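Local atomic coordinates of transferrin binding protein B (Actinobacillus suis, PDB entry 3PQU), a protein that probably captures host transferrin at the bacterial outer membrane as a surface lipoprotein, as part of iron acquisition. Residues Asp429-Ala433 with Phe537-Ala542; Lys476-Leu482 with Phe492-Ile498; Ser20-Thr26 with Lys565-Glu569; Ile270-Arg274 with Asn353-Asp357. All coordinates share one frame; numbering follows the deposited sequence.

Interaction 1 of 4, residues Asp429-Ala433 with Phe537-Ala542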
loop_
_atom_site.group_PDB
_atom_site.type_symbol
_atom_site.label_atom_id
_atom_site.label_comp_id
_atom_site.label_asym_id
_atom_site.label_seq_id
_atom_site.Cartn_x
_atom_site.Cartn_y
_atom_site.Cartn_z
ATOM N N ASP A 429 -7.564 -22.674 3.196
ATOM C CA ASP A 429 -7.650 -24.032 2.677
ATOM C C ASP A 429 -6.324 -24.785 2.800
ATOM O O ASP A 429 -6.235 -25.946 2.426
ATOM C CB ASP A 429 -8.154 -24.042 1.230
ATOM C CG ASP A 429 -7.174 -23.408 0.264
ATOM O OD1 ASP A 429 -6.096 -22.962 0.716
ATOM O OD2 ASP A 429 -7.484 -23.353 -0.948
ATOM N N LYS A 430 -5.298 -24.121 3.322
ATOM C CA LYS A 430 -4.031 -24.790 3.610
ATOM C C LYS A 430 -3.823 -24.935 5.112
ATOM O O LYS A 430 -2.763 -25.366 5.550
ATOM C CB LYS A 430 -2.847 -24.038 2.994
ATOM C CG LYS A 430 -2.897 -23.905 1.481
ATOM C CD LYS A 430 -2.647 -25.233 0.785
ATOM C CE LYS A 430 -2.693 -25.083 -0.734
ATOM N NZ LYS A 430 -4.058 -24.736 -1.227
ATOM N N MET A 431 -4.840 -24.569 5.893
ATOM C CA MET A 431 -4.836 -24.826 7.328
ATOM C C MET A 431 -4.831 -26.334 7.549
ATOM O O MET A 431 -5.631 -27.050 6.944
ATOM C CB MET A 431 -6.071 -24.213 8.000
ATOM C CG MET A 431 -6.052 -22.689 8.108
ATOM S SD MET A 431 -4.738 -22.058 9.167
ATOM C CE MET A 431 -5.286 -22.616 10.791
ATOM N N PRO A 432 -3.926 -26.824 8.410
ATOM C CA PRO A 432 -3.900 -28.261 8.688
ATOM C C PRO A 432 -5.268 -28.743 9.147
ATOM O O PRO A 432 -5.941 -28.038 9.897
ATOM C CB PRO A 432 -2.899 -28.375 9.840
ATOM C CG PRO A 432 -2.043 -27.164 9.722
ATOM C CD PRO A 432 -2.945 -26.084 9.220
ATOM N N ALA A 433 -5.678 -29.920 8.687
ATOM C CA ALA A 433 -6.888 -30.557 9.194
ATOM C C ALA A 433 -6.523 -31.533 10.311
ATOM O O ALA A 433 -6.331 -32.723 10.065
ATOM C CB ALA A 433 -7.611 -31.276 8.076
ATOM N N PHE A 537 -2.486 -17.362 12.089
ATOM C CA PHE A 537 -1.580 -18.397 11.622
ATOM C C PHE A 537 -0.861 -17.943 10.354
ATOM O O PHE A 537 -1.498 -17.448 9.411
ATOM C CB PHE A 537 -2.350 -19.691 11.378
ATOM C CG PHE A 537 -2.875 -20.309 12.635
ATOM C CD1 PHE A 537 -2.071 -21.144 13.398
ATOM C CD2 PHE A 537 -4.159 -20.031 13.076
ATOM C CE1 PHE A 537 -2.549 -21.710 14.573
ATOM C CE2 PHE A 537 -4.641 -20.599 14.251
ATOM C CZ PHE A 537 -3.831 -21.434 14.997
ATOM N N TYR A 538 0.461 -18.103 10.329
ATOM C CA TYR A 538 1.262 -17.540 9.238
ATOM C C TYR A 538 2.096 -18.571 8.490
ATOM O O TYR A 538 2.450 -19.620 9.037
ATOM C CB TYR A 538 2.155 -16.398 9.750
ATOM C CG TYR A 538 1.392 -15.382 10.564
ATOM C CD1 TYR A 538 0.480 -14.517 9.961
ATOM C CD2 TYR A 538 1.569 -15.297 11.940
ATOM C CE1 TYR A 538 -0.231 -13.595 10.710
ATOM C CE2 TYR A 538 0.866 -14.385 12.694
ATOM C CZ TYR A 538 -0.035 -13.539 12.080
ATOM O OH TYR A 538 -0.725 -12.632 12.849
ATOM N N GLY A 539 2.389 -18.274 7.224
ATOM C CA GLY A 539 3.181 -19.167 6.397
ATOM C C GLY A 539 2.346 -20.172 5.618
ATOM O O GLY A 539 1.140 -20.281 5.827
ATOM N N PRO A 540 3.000 -20.916 4.717
ATOM C CA PRO A 540 2.424 -21.909 3.801
ATOM C C PRO A 540 1.439 -22.860 4.464
ATOM O O PRO A 540 0.375 -23.104 3.896
ATOM C CB PRO A 540 3.648 -22.695 3.334
ATOM C CG PRO A 540 4.762 -21.727 3.418
ATOM C CD PRO A 540 4.466 -20.837 4.594
ATOM N N THR A 541 1.781 -23.393 5.637
ATOM C CA THR A 541 0.933 -24.375 6.296
ATOM C C THR A 541 0.754 -24.118 7.793
ATOM O O THR A 541 0.718 -25.063 8.590
ATOM C CB THR A 541 1.468 -25.826 6.069
ATOM O OG1 THR A 541 2.857 -25.902 6.435
ATOM C CG2 THR A 541 1.316 -26.231 4.597
ATOM N N ALA A 542 0.653 -22.848 8.166
ATOM C CA ALA A 542 0.415 -22.453 9.551
ATOM C C ALA A 542 1.551 -22.846 10.489
ATOM O O ALA A 542 1.335 -23.025 11.677
ATOM C CB ALA A 542 -0.924 -23.023 10.053
#
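A Met-aromatic contact joins the loop leading into the C-lobe barrel, residues 429-433, to the end of barrel strand 531-538: Met431 lays its terminal methyl over a face of the Phe537 ring. Met431 CE stands 4.0 Å from the centroid of that ring, 26° off the normal and shifted toward the rim on the CD2 side, so the methyl makes a CH-pi contact while the sulfur sits farther out and oblique. The CB of Met431 is directed away from residues 537-542, but the chain folds back through chi2 -65° and chi3 -69°, and this double bend carries CE across to the ring. On the way the sulfur also meets a methyl, with Met431 SD 4.0 Å from Ala542 CB.

Strand 531-538 leaves the barrel sheet here and passes through Gly539 and Pro540 into the turn before strand 544-551. The loop 429-433, lying between strands 413-424 and 436-448, rests against that turn. Pro432 places its ring beside it, with Pro432 CD 3.8 Å from Ala542 CB and Pro432 CG 3.6 Å from Thr541 O. That carbonyl is also hydrogen-bonded by Arg566 NH1, while Phe473 packs on both Met431 and Pro432.

Toward solvent the contact thins out. Lys430 brings only the root of its side chain to the turn, with its CB 3.5 Å from Pro540 O. Beyond CG the chain turns away from residues 537-542, and its ammonium group forms a salt bridge within its own loop, with a weak hydrogen bond from Lys430 NZ to Asp429 OD1 at 3.3 Å.

Interaction 2 of 4, residues Lys476-Leu482 with Phe492-Ile498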
loop_
_atom_site.group_PDB
_atom_site.type_symbol
_atom_site.label_atom_id
_atom_site.label_comp_id
_atom_site.label_asym_id
_atom_site.label_seq_id
_atom_site.Cartn_x
_atom_site.Cartn_y
_atom_site.Cartn_z
ATOM N N LYS A 476 -10.264 -27.407 16.928
ATOM C CA LYS A 476 -10.086 -25.971 16.719
ATOM C C LYS A 476 -9.801 -25.189 17.998
ATOM O O LYS A 476 -10.528 -24.257 18.341
ATOM C CB LYS A 476 -11.305 -25.383 16.004
ATOM C CG LYS A 476 -11.535 -25.954 14.618
ATOM C CD LYS A 476 -10.337 -25.693 13.720
ATOM C CE LYS A 476 -10.525 -26.320 12.349
ATOM N NZ LYS A 476 -11.709 -25.756 11.643
ATOM N N LYS A 477 -8.735 -25.565 18.695
ATOM C CA LYS A 477 -8.374 -24.881 19.931
ATOM C C LYS A 477 -6.898 -24.516 20.015
ATOM O O LYS A 477 -6.021 -25.274 19.597
ATOM C CB LYS A 477 -8.774 -25.717 21.147
ATOM C CG LYS A 477 -10.274 -25.771 21.388
ATOM C CD LYS A 477 -10.650 -25.106 22.708
ATOM C CE LYS A 477 -10.524 -23.593 22.643
ATOM N NZ LYS A 477 -10.799 -22.950 23.963
ATOM N N VAL A 478 -6.641 -23.336 20.560
ATOM C CA VAL A 478 -5.288 -22.894 20.840
ATOM C C VAL A 478 -5.183 -22.610 22.332
ATOM O O VAL A 478 -6.010 -21.889 22.892
ATOM C CB VAL A 478 -4.939 -21.622 20.045
ATOM C CG1 VAL A 478 -3.526 -21.152 20.377
ATOM C CG2 VAL A 478 -5.086 -21.873 18.551
ATOM N N ASN A 479 -4.184 -23.199 22.979
ATOM C CA ASN A 479 -3.920 -22.909 24.383
ATOM C C ASN A 479 -2.474 -22.508 24.580
ATOM O O ASN A 479 -1.561 -23.167 24.085
ATOM C CB ASN A 479 -4.282 -24.101 25.258
ATOM C CG ASN A 479 -5.735 -24.481 25.119
ATOM O OD1 ASN A 479 -6.599 -23.920 25.794
ATOM N ND2 ASN A 479 -6.019 -25.417 24.218
ATOM N N GLY A 480 -2.268 -21.416 25.302
ATOM C CA GLY A 480 -0.957 -20.810 25.344
ATOM C C GLY A 480 -0.474 -20.507 26.739
ATOM O O GLY A 480 -1.261 -20.274 27.651
ATOM N N LYS A 481 0.842 -20.512 26.893
ATOM C CA LYS A 481 1.475 -20.143 28.143
ATOM C C LYS A 481 2.579 -19.142 27.827
ATOM O O LYS A 481 3.383 -19.371 26.930
ATOM C CB LYS A 481 2.055 -21.383 28.831
ATOM C CG LYS A 481 1.024 -22.464 29.158
ATOM C CD LYS A 481 1.670 -23.664 29.838
ATOM C CE LYS A 481 0.612 -24.601 30.416
ATOM N NZ LYS A 481 1.203 -25.736 31.186
ATOM N N LEU A 482 2.602 -18.030 28.555
ATOM C CA LEU A 482 3.648 -17.025 28.398
ATOM C C LEU A 482 4.396 -16.770 29.708
ATOM O O LEU A 482 3.788 -16.397 30.716
ATOM C CB LEU A 482 3.057 -15.723 27.875
ATOM C CG LEU A 482 2.731 -15.702 26.384
ATOM C CD1 LEU A 482 1.312 -16.153 26.112
ATOM C CD2 LEU A 482 2.933 -14.308 25.878
ATOM N N PHE A 492 1.221 -15.134 31.969
ATOM C CA PHE A 492 -0.013 -15.026 31.197
ATOM C C PHE A 492 -0.346 -16.365 30.550
ATOM O O PHE A 492 0.537 -17.042 30.029
ATOM C CB PHE A 492 0.132 -13.981 30.086
ATOM C CG PHE A 492 -0.126 -12.567 30.527
ATOM C CD1 PHE A 492 0.921 -11.675 30.691
ATOM C CD2 PHE A 492 -1.416 -12.121 30.750
ATOM C CE1 PHE A 492 0.686 -10.372 31.083
ATOM C CE2 PHE A 492 -1.656 -10.818 31.140
ATOM C CZ PHE A 492 -0.603 -9.943 31.306
ATOM N N THR A 493 -1.615 -16.750 30.577
ATOM C CA THR A 493 -2.070 -17.854 29.739
ATOM C C THR A 493 -3.078 -17.337 28.724
ATOM O O THR A 493 -3.643 -16.255 28.890
ATOM C CB THR A 493 -2.712 -19.002 30.548
ATOM O OG1 THR A 493 -3.972 -18.578 31.084
ATOM C CG2 THR A 493 -1.796 -19.449 31.673
ATOM N N VAL A 494 -3.301 -18.114 27.671
ATOM C CA VAL A 494 -4.280 -17.749 26.659
ATOM C C VAL A 494 -5.187 -18.914 26.293
ATOM O O VAL A 494 -4.730 -20.039 26.091
ATOM C CB VAL A 494 -3.612 -17.245 25.370
ATOM C CG1 VAL A 494 -4.666 -16.998 24.311
ATOM C CG2 VAL A 494 -2.817 -15.979 25.637
ATOM N N ASP A 495 -6.479 -18.628 26.203
ATOM C CA ASP A 495 -7.451 -19.597 25.725
ATOM C C ASP A 495 -8.154 -18.983 24.528
ATOM O O ASP A 495 -8.771 -17.924 24.639
ATOM C CB ASP A 495 -8.470 -19.918 26.816
ATOM C CG ASP A 495 -7.844 -19.967 28.194
ATOM O OD1 ASP A 495 -7.612 -21.084 28.703
ATOM O OD2 ASP A 495 -7.577 -18.887 28.765
ATOM N N ALA A 496 -8.059 -19.640 23.381
ATOM C CA ALA A 496 -8.604 -19.067 22.159
ATOM C C ALA A 496 -9.231 -20.107 21.245
ATOM O O ALA A 496 -9.063 -21.310 21.430
ATOM C CB ALA A 496 -7.527 -18.279 21.413
ATOM N N THR A 497 -9.956 -19.623 20.248
ATOM C CA THR A 497 -10.610 -20.498 19.296
ATOM C C THR A 497 -10.125 -20.212 17.880
ATOM O O THR A 497 -10.042 -19.056 17.451
ATOM C CB THR A 497 -12.136 -20.350 19.363
ATOM O OG1 THR A 497 -12.596 -20.730 20.667
ATOM C CG2 THR A 497 -12.799 -21.230 18.318
ATOM N N ILE A 498 -9.797 -21.278 17.161
ATOM C CA ILE A 498 -9.401 -21.163 15.768
ATOM C C ILE A 498 -10.616 -20.946 14.880
ATOM O O ILE A 498 -11.513 -21.785 14.817
ATOM C CB ILE A 498 -8.694 -22.436 15.282
ATOM C CG1 ILE A 498 -7.478 -22.745 16.156
ATOM C CG2 ILE A 498 -8.317 -22.301 13.815
ATOM C CD1 ILE A 498 -6.726 -23.982 15.730
#
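Val478 and Ile498 meet at the tightest apolar point of this strand pair, their side chains crossing at about a right angle with Val478 CG2 just 3.5 Å from Ile498 CG1, closer than usual van der Waals contact. With chi1 at 179°, Val478 turns CG1 opposite its backbone N and leaves CG2 as the branch facing the isoleucine. Lys476 spans the same isoleucine with its methylenes, and Lys476 CD lies 3.9 Å from Ile498 CG2. Along the face of Val478 come Ala496, Gly480, Val494, Leu482 and Phe492. Leu482 CD1 lies 4.2 Å from Val494 CG2, and its CB packs beside the CB of Phe492, whose ring heads away to meet Phe549 and Trp443. Phe469 of strand 467-472 packs against both Val478 and Leu482.

Between the strands, paired backbone bonds join Val478 with Ala496, Gly480 with Val494, and Leu482 with Phe492. The shortest is Leu482 N to Phe492 O, 2.7 Å. At the other end a single bond runs from Ile498 N to Lys476 O at 3.3 Å, its donor well above the carbonyl plane.

The reverse face is polar. Asn479 and Asp495 sit across from each other with amide and carboxylate planes 79° apart. Lys477 bends at chi2 and chi3, folding its chain back over the partner strand until Lys477 CE is 3.0 Å from Ala496 O; its NZ makes no hydrogen bond to that carbonyl. Lys476 and Lys477 both face Asn472 in a G1 beta bulge, and the two strands form an antiparallel hairpin of the C-lobe barrel, apolar on one face and polar on the other.

Interaction 3 of 4, residues Ser20-Thr26 with Lys565-Glu569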
loop_
_atom_site.group_PDB
_atom_site.type_symbol
_atom_site.label_atom_id
_atom_site.label_comp_id
_atom_site.label_asym_id
_atom_site.label_seq_id
_atom_site.Cartn_x
_atom_site.Cartn_y
_atom_site.Cartn_z
ATOM N N SER A 20 11.404 -33.088 24.405
ATOM C CA SER A 20 12.316 -33.158 23.268
ATOM C C SER A 20 11.685 -32.607 21.987
ATOM O O SER A 20 11.411 -33.347 21.041
ATOM C CB SER A 20 12.794 -34.597 23.054
ATOM O OG SER A 20 11.700 -35.487 22.922
ATOM N N TYR A 21 11.455 -31.300 21.963
ATOM C CA TYR A 21 10.895 -30.648 20.785
ATOM C C TYR A 21 11.933 -29.805 20.043
ATOM O O TYR A 21 12.971 -29.445 20.598
ATOM C CB TYR A 21 9.673 -29.808 21.162
ATOM C CG TYR A 21 8.445 -30.640 21.459
ATOM C CD1 TYR A 21 7.665 -31.145 20.427
ATOM C CD2 TYR A 21 8.071 -30.926 22.765
ATOM C CE1 TYR A 21 6.543 -31.910 20.688
ATOM C CE2 TYR A 21 6.949 -31.692 23.037
ATOM C CZ TYR A 21 6.190 -32.182 21.993
ATOM O OH TYR A 21 5.073 -32.945 22.250
ATOM N N GLN A 22 11.637 -29.490 18.785
ATOM C CA GLN A 22 12.586 -28.807 17.913
ATOM C C GLN A 22 11.830 -28.134 16.775
ATOM O O GLN A 22 10.905 -28.723 16.213
ATOM C CB GLN A 22 13.560 -29.830 17.336
ATOM C CG GLN A 22 14.936 -29.310 16.996
ATOM C CD GLN A 22 15.857 -30.428 16.538
ATOM O OE1 GLN A 22 15.450 -31.306 15.775
ATOM N NE2 GLN A 22 17.101 -30.407 17.011
ATOM N N ASP A 23 12.216 -26.906 16.436
ATOM C CA ASP A 23 11.610 -26.204 15.306
ATOM C C ASP A 23 11.512 -27.131 14.095
ATOM O O ASP A 23 12.459 -27.857 13.788
ATOM C CB ASP A 23 12.452 -24.985 14.913
ATOM C CG ASP A 23 12.454 -23.887 15.969
ATOM O OD1 ASP A 23 11.679 -23.973 16.947
ATOM O OD2 ASP A 23 13.238 -22.926 15.803
ATOM N N GLU A 24 10.386 -27.105 13.392
ATOM C CA GLU A 24 10.271 -27.898 12.172
ATOM C C GLU A 24 11.174 -27.300 11.107
ATOM O O GLU A 24 11.388 -26.089 11.081
ATOM C CB GLU A 24 8.818 -27.986 11.669
ATOM C CG GLU A 24 8.265 -26.736 11.007
ATOM C CD GLU A 24 6.825 -26.927 10.555
ATOM O OE1 GLU A 24 6.272 -28.023 10.789
ATOM O OE2 GLU A 24 6.246 -25.989 9.965
ATOM N N GLU A 25 11.717 -28.149 10.239
ATOM C CA GLU A 25 12.535 -27.671 9.135
ATOM C C GLU A 25 11.629 -27.072 8.071
ATOM O O GLU A 25 10.570 -27.621 7.764
ATOM C CB GLU A 25 13.378 -28.798 8.535
ATOM C CG GLU A 25 12.646 -29.646 7.506
ATOM C CD GLU A 25 13.594 -30.432 6.618
ATOM O OE1 GLU A 25 13.299 -30.571 5.412
ATOM O OE2 GLU A 25 14.636 -30.903 7.122
ATOM N N THR A 26 12.041 -25.938 7.519
ATOM C CA THR A 26 11.240 -25.249 6.520
ATOM C C THR A 26 12.117 -24.703 5.403
ATOM O O THR A 26 13.215 -24.207 5.653
ATOM C CB THR A 26 10.443 -24.088 7.147
ATOM O OG1 THR A 26 11.348 -23.189 7.801
ATOM C CG2 THR A 26 9.435 -24.615 8.163
ATOM N N LYS A 565 6.918 -20.793 16.688
ATOM C CA LYS A 565 7.126 -21.712 15.578
ATOM C C LYS A 565 6.718 -23.140 15.947
ATOM O O LYS A 565 6.940 -23.593 17.074
ATOM C CB LYS A 565 8.592 -21.692 15.150
ATOM C CG LYS A 565 8.826 -22.238 13.757
ATOM C CD LYS A 565 10.302 -22.331 13.434
ATOM C CE LYS A 565 10.516 -22.710 11.973
ATOM N NZ LYS A 565 10.040 -21.650 11.031
ATOM N N ARG A 566 6.130 -23.845 14.984
ATOM C CA ARG A 566 5.673 -25.214 15.197
ATOM C C ARG A 566 6.860 -26.163 15.380
ATOM O O ARG A 566 7.890 -26.002 14.737
ATOM C CB ARG A 566 4.811 -25.663 14.017
ATOM C CG ARG A 566 4.126 -26.997 14.226
ATOM C CD ARG A 566 3.042 -27.205 13.185
ATOM N NE ARG A 566 3.573 -27.093 11.829
ATOM C CZ ARG A 566 2.867 -26.675 10.783
ATOM N NH1 ARG A 566 1.597 -26.317 10.937
ATOM N NH2 ARG A 566 3.429 -26.617 9.582
ATOM N N GLN A 567 6.717 -27.165 16.240
ATOM C CA GLN A 567 7.825 -28.080 16.517
ATOM C C GLN A 567 7.616 -29.452 15.884
ATOM O O GLN A 567 6.506 -29.790 15.465
ATOM C CB GLN A 567 7.998 -28.244 18.026
ATOM C CG GLN A 567 8.054 -26.931 18.779
ATOM C CD GLN A 567 9.304 -26.135 18.450
ATOM O OE1 GLN A 567 10.409 -26.514 18.838
ATOM N NE2 GLN A 567 9.133 -25.026 17.731
ATOM N N ILE A 568 8.688 -30.235 15.815
ATOM C CA ILE A 568 8.598 -31.626 15.383
ATOM C C ILE A 568 9.141 -32.550 16.457
ATOM O O ILE A 568 9.737 -32.099 17.440
ATOM C CB ILE A 568 9.404 -31.907 14.095
ATOM C CG1 ILE A 568 10.906 -31.817 14.379
ATOM C CG2 ILE A 568 8.979 -30.975 12.969
ATOM C CD1 ILE A 568 11.773 -32.273 13.226
ATOM N N GLU A 569 8.936 -33.846 16.242
ATOM C CA GLU A 569 9.464 -34.887 17.112
ATOM C C GLU A 569 8.785 -34.877 18.480
ATOM O O GLU A 569 9.417 -35.128 19.506
ATOM C CB GLU A 569 10.985 -34.760 17.263
ATOM C CG GLU A 569 11.636 -36.080 17.649
ATOM C CD GLU A 569 12.978 -35.907 18.319
ATOM O OE1 GLU A 569 13.470 -34.760 18.380
ATOM O OE2 GLU A 569 13.535 -36.923 18.791
HETATM O O HOH W 1 5.172 -30.310 12.922
HETATM O O HOH W 2 7.439 -23.739 10.288
#
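Glu24 and Arg566 form a two-pronged salt bridge, the arginine gripping the carboxylate side-on through NE and NH2, while its NH1 is hydrogen-bonded to Thr541 O. Arg566 NE reaches Glu24 OE1 at 3.0 Å, with the oxygen in the guanidinium plane but the donor above the carboxylate plane. Arg566 NH2 meets the syn lone pair of Glu24 OE2 at 2.9 Å, and the two flat groups are turned 67° against each other. Water 2 donates to OE2 as well. The same glutamate is anchored by its backbone, Glu24 N to Arg566 O, and its CB presses on a methyl of Ile568, at 3.3 Å from CG2.

Ile568 also brings its N to Gln22 O, a short bond of 2.7 Å nearly in line with the carbonyl. Gln567 curls back at chi2 -67°, which lets one amide nitrogen serve two acceptors: Gln567 NE2 bonds to Asp23 OD1 at 2.9 Å and to Lys565 O at 2.7 Å. Asp23 rests its CB on the methylenes of Lys565, whose ammonium bonds to Asn396 O.

Tyr21 leans obliquely on Gln567 CB at the outer end. The N-terminal segment thus adds a short, weakly bonded antiparallel strand, 22-23, to the last strand of the C-lobe barrel, 557-568, which is bonded by its backbone to strand 436-448 at Lys565 and Gln567 and to Gly543 at Arg566.

Interaction 4 of 4, residues Ile270-Arg274 with Asn353-Asp357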
loop_
_atom_site.group_PDB
_atom_site.type_symbol
_atom_site.label_atom_id
_atom_site.label_comp_id
_atom_site.label_asym_id
_atom_site.label_seq_id
_atom_site.Cartn_x
_atom_site.Cartn_y
_atom_site.Cartn_z
ATOM N N ILE A 270 -1.635 -11.536 -8.762
ATOM C CA ILE A 270 -1.788 -10.942 -7.438
ATOM C C ILE A 270 -0.823 -11.545 -6.427
ATOM O O ILE A 270 -0.796 -12.762 -6.236
ATOM C CB ILE A 270 -3.234 -11.136 -6.906
ATOM C CG1 ILE A 270 -4.239 -10.363 -7.768
ATOM C CG2 ILE A 270 -3.343 -10.700 -5.454
ATOM C CD1 ILE A 270 -5.700 -10.768 -7.522
ATOM N N THR A 271 -0.040 -10.690 -5.774
ATOM C CA THR A 271 0.822 -11.106 -4.664
ATOM C C THR A 271 0.550 -10.176 -3.491
ATOM O O THR A 271 0.544 -8.958 -3.662
ATOM C CB THR A 271 2.323 -10.997 -5.015
ATOM O OG1 THR A 271 2.614 -11.761 -6.190
ATOM C CG2 THR A 271 3.184 -11.509 -3.865
ATOM N N GLY A 272 0.334 -10.733 -2.302
ATOM C CA GLY A 272 -0.062 -9.918 -1.172
ATOM C C GLY A 272 -1.320 -9.148 -1.567
ATOM O O GLY A 272 -2.248 -9.735 -2.133
ATOM N N ASN A 273 -1.364 -7.844 -1.289
ATOM C CA ASN A 273 -2.486 -7.020 -1.776
ATOM C C ASN A 273 -2.127 -6.225 -3.034
ATOM O O ASN A 273 -2.783 -5.237 -3.368
ATOM C CB ASN A 273 -3.041 -6.094 -0.690
ATOM C CG ASN A 273 -1.964 -5.188 -0.073
ATOM O OD1 ASN A 273 -1.027 -4.779 -0.741
ATOM N ND2 ASN A 273 -2.096 -4.894 1.216
ATOM N N ARG A 274 -1.087 -6.664 -3.735
ATOM C CA ARG A 274 -0.626 -5.967 -4.941
ATOM C C ARG A 274 -0.816 -6.834 -6.167
ATOM O O ARG A 274 -1.067 -8.035 -6.058
ATOM C CB ARG A 274 0.854 -5.614 -4.792
ATOM C CG ARG A 274 1.150 -4.753 -3.556
ATOM C CD ARG A 274 0.363 -3.442 -3.556
ATOM N NE ARG A 274 0.902 -2.439 -4.495
ATOM C CZ ARG A 274 0.573 -1.148 -4.491
ATOM N NH1 ARG A 274 -0.289 -0.682 -3.591
ATOM N NH2 ARG A 274 1.096 -0.313 -5.393
ATOM N N ASN A 353 0.460 0.288 7.566
ATOM C CA ASN A 353 0.523 -0.010 6.154
ATOM C C ASN A 353 1.403 -1.225 5.902
ATOM O O ASN A 353 2.550 -1.263 6.329
ATOM C CB ASN A 353 1.062 1.191 5.381
ATOM C CG ASN A 353 0.114 2.367 5.429
ATOM O OD1 ASN A 353 -1.102 2.188 5.381
ATOM N ND2 ASN A 353 0.662 3.573 5.535
ATOM N N ASN A 354 0.867 -2.211 5.197
ATOM C CA ASN A 354 1.673 -3.348 4.758
ATOM C C ASN A 354 1.182 -3.905 3.419
ATOM O O ASN A 354 -0.026 -3.911 3.154
ATOM C CB ASN A 354 1.651 -4.429 5.829
ATOM C CG ASN A 354 2.643 -5.526 5.561
ATOM O OD1 ASN A 354 2.370 -6.459 4.805
ATOM N ND2 ASN A 354 3.810 -5.418 6.170
ATOM N N PHE A 355 2.105 -4.377 2.582
ATOM C CA PHE A 355 1.735 -4.815 1.229
ATOM C C PHE A 355 1.742 -6.341 1.068
ATOM O O PHE A 355 1.489 -6.865 -0.015
ATOM C CB PHE A 355 2.639 -4.155 0.174
ATOM C CG PHE A 355 2.563 -2.647 0.162
ATOM C CD1 PHE A 355 1.367 -1.998 -0.107
ATOM C CD2 PHE A 355 3.694 -1.883 0.399
ATOM C CE1 PHE A 355 1.297 -0.624 -0.116
ATOM C CE2 PHE A 355 3.631 -0.503 0.380
ATOM C CZ PHE A 355 2.428 0.131 0.124
ATOM N N GLY A 356 2.027 -7.053 2.151
ATOM C CA GLY A 356 2.090 -8.499 2.087
ATOM C C GLY A 356 3.463 -9.059 2.388
ATOM O O GLY A 356 3.696 -10.261 2.232
ATOM N N ASP A 357 4.379 -8.188 2.807
ATOM C CA ASP A 357 5.684 -8.629 3.296
ATOM C C ASP A 357 5.864 -8.221 4.759
ATOM O O ASP A 357 6.072 -7.044 5.060
ATOM C CB ASP A 357 6.799 -8.050 2.423
ATOM C CG ASP A 357 8.184 -8.552 2.825
ATOM O OD1 ASP A 357 8.294 -9.275 3.836
ATOM O OD2 ASP A 357 9.165 -8.215 2.122
HETATM O O HOH W 3 2.855 -7.581 -2.332
#
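Asn273, in the type II' beta turn that joins strands 260-271 and 274-281 of the N-lobe barrel, clasps the loop 353-357 of the C-lobe handle domain. The tight part lies around its amide. Asn273 ND2 donates to Asn354 O at 3.0 Å, on a lone pair in the carbonyl plane, and bonds to Ser161 O as well, while Asn273 N reaches Phe355 O at 3.3 Å. Two glycines pass close by: Gly272 CA and Gly356 CA are 4.2 Å apart, the two backbones meeting with no side chain on either residue between them.

On the loop side, an Asx turn shapes the chain, with Gly356 N bonded to Asn354 OD1 at 2.7 Å.

Arg274 and Phe355 make a looser contact, running side by side with guanidinium and ring planes 63° apart. Bends at chi2 and chi3 bring Arg274 CD to 3.9 Å from Phe355 CD1, whereas the charged end engages Glu296 and Tyr300. Thr271 marks the solvent side, and there a water fills in for direct contact: water 3 donates to Thr271 O at 3.0 Å and to Phe355 O at 2.8 Å.

Overall arrangement
Interactions 1, 2 and 3 gather round the C-lobe barrel sheet, their centres 15 to 19 Å apart, whereas interaction 4 lies nearer the middle of the chain, about 18 Å from interaction 1 and 28 Å from the other two, centre to centre. Interactions 1 and 2 touch through Phe537, which packs on Val478 and Ile498; interactions 1 and 3 touch through Arg566 and Thr541. Along the chain, interaction 3 ties the two modelled ends together and encloses the rest: interaction 4 comes first, then interaction 1, which spans interaction 2. Interaction 3 thereby fastens the N-terminal segment to the C-lobe barrel, while interaction 4 joins the N-lobe barrel to the C-lobe handle.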